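Local coordinates for protein putative fimbrium tip subunit Fim1C (Bacteroides ovatus, PDB 4EPS) that probably forms part of the tip of a fimbrium, one of the filamentous cell-surface appendages that mediate adhesion and biofilm formation, at residues K345-L350 against T405-C409. Residues are numbered along the deposited sequence; the frame is centred on the assembly and turned at random.
Sequences KFSPAL and TDFEC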
ATOM      1  N   LYS A 345      -5.318 -43.249  -4.111  1.00 28.66           N
ATOM      2  CA  LYS A 345      -4.344 -43.775  -5.066  1.00 28.41           C
ATOM      3  C   LYS A 345      -4.127 -42.713  -6.129  1.00 31.23           C
ATOM      4  O   LYS A 345      -4.896 -41.745  -6.183  1.00 28.67           O
ATOM      5  CB  LYS A 345      -4.827 -45.113  -5.688  1.00 30.26           C
ATOM      6  CG  LYS A 345      -5.000 -46.224  -4.671  1.00 38.06           C
ATOM      7  CD  LYS A 345      -5.766 -47.403  -5.295  1.00 49.62           C
ATOM      8  CE  LYS A 345      -5.694 -48.665  -4.465  1.00 66.36           C
ATOM      9  NZ  LYS A 345      -6.523 -48.584  -3.230  1.00 77.32           N
ATOM     10  N   PHE A 346      -3.076 -42.867  -6.963  1.00 26.67           N
ATOM     11  CA  PHE A 346      -2.804 -41.861  -7.983  1.00 25.28           C
ATOM     12  C   PHE A 346      -3.218 -42.366  -9.337  1.00 31.09           C
ATOM     13  O   PHE A 346      -3.939 -41.681 -10.060  1.00 29.86           O
ATOM     14  CB  PHE A 346      -1.312 -41.458  -7.982  1.00 26.65           C
ATOM     15  CG  PHE A 346      -1.011 -40.279  -8.880  1.00 27.77           C
ATOM     16  CD1 PHE A 346      -1.082 -38.981  -8.397  1.00 30.46           C
ATOM     17  CD2 PHE A 346      -0.631 -40.474 -10.205  1.00 30.65           C
ATOM     18  CE1 PHE A 346      -0.804 -37.894  -9.233  1.00 31.61           C
ATOM     19  CE2 PHE A 346      -0.399 -39.383 -11.047  1.00 33.34           C
ATOM     20  CZ  PHE A 346      -0.482 -38.108 -10.554  1.00 30.74           C
ATOM     21  N   SER A 347      -2.716 -43.544  -9.711  1.00 29.56           N
ATOM     22  CA  SER A 347      -2.998 -44.151 -11.005  1.00 30.21           C
ATOM     23  C   SER A 347      -2.697 -45.625 -10.936  1.00 36.14           C
ATOM     24  O   SER A 347      -2.046 -46.058  -9.977  1.00 35.66           O
ATOM     25  CB  SER A 347      -2.136 -43.501 -12.092  1.00 33.43           C
ATOM     26  OG  SER A 347      -0.809 -44.004 -12.089  1.00 36.27           O
ATOM     27  N   PRO A 348      -3.067 -46.436 -11.948  1.00 34.82           N
ATOM     28  CA  PRO A 348      -2.583 -47.822 -11.932  1.00 35.56           C
ATOM     29  C   PRO A 348      -1.075 -47.833 -12.235  1.00 39.84           C
ATOM     30  O   PRO A 348      -0.546 -46.828 -12.717  1.00 36.67           O
ATOM     31  CB  PRO A 348      -3.391 -48.505 -13.045  1.00 38.24           C
ATOM     32  CG  PRO A 348      -3.896 -47.442 -13.912  1.00 42.14           C
ATOM     33  CD  PRO A 348      -3.802 -46.120 -13.196  1.00 36.90           C
ATOM     34  N   ALA A 349      -0.380 -48.940 -11.940  1.00 39.64           N
ATOM     35  CA  ALA A 349       1.036 -49.083 -12.322  1.00 40.43           C
ATOM     36  C   ALA A 349       1.066 -49.218 -13.843  1.00 43.99           C
ATOM     37  O   ALA A 349       0.181 -49.866 -14.402  1.00 44.18           O
ATOM     38  CB  ALA A 349       1.647 -50.304 -11.650  1.00 42.31           C
ATOM     39  N   LEU A 350       1.981 -48.523 -14.524  1.00 38.53           N
ATOM     40  CA  LEU A 350       2.005 -48.541 -15.991  1.00 37.16           C
ATOM     41  C   LEU A 350       3.107 -49.438 -16.516  1.00 42.66           C
ATOM     42  O   LEU A 350       4.095 -49.653 -15.822  1.00 41.79           O
ATOM     43  CB  LEU A 350       2.215 -47.118 -16.535  1.00 35.84           C
ATOM     44  CG  LEU A 350       1.227 -46.013 -16.089  1.00 38.98           C
ATOM     45  CD1 LEU A 350       1.671 -44.666 -16.616  1.00 38.43           C
ATOM     46  CD2 LEU A 350      -0.201 -46.298 -16.592  1.00 40.51           C
ATOM     47  N   THR A 405      -7.348 -43.471 -20.055  1.00 45.26           N
ATOM     48  CA  THR A 405      -7.283 -44.209 -18.792  1.00 45.42           C
ATOM     49  C   THR A 405      -7.724 -43.282 -17.667  1.00 51.11           C
ATOM     50  O   THR A 405      -7.160 -42.191 -17.501  1.00 49.15           O
ATOM     51  CB  THR A 405      -5.885 -44.796 -18.542  1.00 54.52           C
ATOM     52  OG1 THR A 405      -5.392 -45.400 -19.743  1.00 56.11           O
ATOM     53  CG2 THR A 405      -5.884 -45.821 -17.414  1.00 53.80           C
ATOM     54  N   ASP A 406      -8.736 -43.724 -16.895  1.00 49.68           N
ATOM     55  CA  ASP A 406      -9.335 -42.960 -15.804  1.00 49.30           C
ATOM     56  C   ASP A 406      -8.518 -43.090 -14.523  1.00 48.76           C
ATOM     57  O   ASP A 406      -8.875 -43.867 -13.625  1.00 49.79           O
ATOM     58  CB  ASP A 406     -10.795 -43.403 -15.573  1.00 53.00           C
ATOM     59  CG  ASP A 406     -11.711 -43.174 -16.768  1.00 70.62           C
ATOM     60  OD1 ASP A 406     -11.754 -42.020 -17.279  1.00 71.20           O
ATOM     61  OD2 ASP A 406     -12.401 -44.136 -17.179  1.00 79.38           O
ATOM     62  N   PHE A 407      -7.411 -42.327 -14.448  1.00 38.68           N
ATOM     63  CA  PHE A 407      -6.531 -42.307 -13.271  1.00 35.55           C
ATOM     64  C   PHE A 407      -7.282 -41.749 -12.073  1.00 36.43           C
ATOM     65  O   PHE A 407      -8.051 -40.783 -12.234  1.00 33.81           O
ATOM     66  CB  PHE A 407      -5.294 -41.434 -13.540  1.00 35.73           C
ATOM     67  CG  PHE A 407      -4.253 -41.917 -14.525  1.00 37.81           C
ATOM     68  CD1 PHE A 407      -4.326 -43.195 -15.079  1.00 40.88           C
ATOM     69  CD2 PHE A 407      -3.160 -41.121 -14.847  1.00 40.03           C
ATOM     70  CE1 PHE A 407      -3.339 -43.650 -15.959  1.00 42.39           C
ATOM     71  CE2 PHE A 407      -2.181 -41.575 -15.733  1.00 42.91           C
ATOM     72  CZ  PHE A 407      -2.268 -42.842 -16.268  1.00 41.85           C
ATOM     73  N   GLU A 408      -7.042 -42.317 -10.879  1.00 32.08           N
ATOM     74  CA  GLU A 408      -7.690 -41.840  -9.649  1.00 32.55           C
ATOM     75  C   GLU A 408      -7.392 -40.356  -9.378  1.00 35.67           C
ATOM     76  O   GLU A 408      -8.274 -39.657  -8.882  1.00 34.35           O
ATOM     77  CB  GLU A 408      -7.285 -42.694  -8.438  1.00 34.00           C
ATOM     78  CG  GLU A 408      -7.766 -44.140  -8.525  1.00 45.77           C
ATOM     79  CD  GLU A 408      -6.821 -45.158  -9.154  1.00 68.41           C
ATOM     80  OE1 GLU A 408      -6.187 -44.848 -10.190  1.00 49.20           O
ATOM     81  OE2 GLU A 408      -6.757 -46.295  -8.633  1.00 65.76           O
ATOM     82  N   CYS A 409      -6.184 -39.852  -9.736  1.00 31.82           N
ATOM     83  CA  CYS A 409      -5.837 -38.430  -9.503  1.00 30.21           C
ATOM     84  C   CYS A 409      -6.819 -37.466 -10.207  1.00 33.60           C
ATOM     85  O   CYS A 409      -7.096 -36.396  -9.665  1.00 30.59           O
ATOM     86  CB  CYS A 409      -4.398 -38.139  -9.903  1.00 29.90           C
ATOM     87  SG  CYS A 409      -4.055 -38.378 -11.662  1.00 33.70           S
TER
HETATM   88  O   HOH W   1      -4.270 -47.268  -8.664  1.00 42.41           O
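Cys409 and Phe346 meet over the face of the aromatic ring: CB of Cys409 sits 3.8 Å from the centroid of the Phe346 ring in a CH-pi contact, and its SG lies over the same ring, making a sulfur-aromatic contact. The thiol reaches that position because SG stands between the backbone N and the carbonyl carbon (chi1 63°). One backbone bond pins the pair, Cys409 N donating to Phe346 O at 2.9 Å with an N-H...O angle of 151°. A second CH-pi contact follows immediately, with the aromatic partner now on the other segment. The CB of Ser347 rests 3.7 Å from the centroid of the Phe407 ring, over one face. Pro348 crosses Phe407 at about a right angle, its CD 3.5 Å from CD1 of that ring, and Leu350 CD2 lies farther off, 4.0 Å from Phe407 CZ. Trp470 also meets the ring of Phe346, and Tyr504 of strand 502-509 touches both Phe346 and Cys409.

The outer side is looser and polar. The Glu408 side chain bends at chi2 (92°), and its carboxylate reaches the Ser347 backbone with OE1, 3.4 Å from Ser347 CA, and the Lys345 side chain with OE2. A water bridges here, donating to Glu408 OE2 at 2.7 Å and more weakly to Ser347 O. CB and CD of Lys345 touch OE2 of Glu408, but the ammonium forms no salt bridge with Glu408, since Lys345 NZ stays 5.9 Å from Glu408 OE2. The loop after strand 342-344 is thus joined to helix 408-419 and the residues just before it mainly by apolar packing and one backbone bond between buried residues, with opposite charges at the wet margin that may attract at a distance but form no salt bridge.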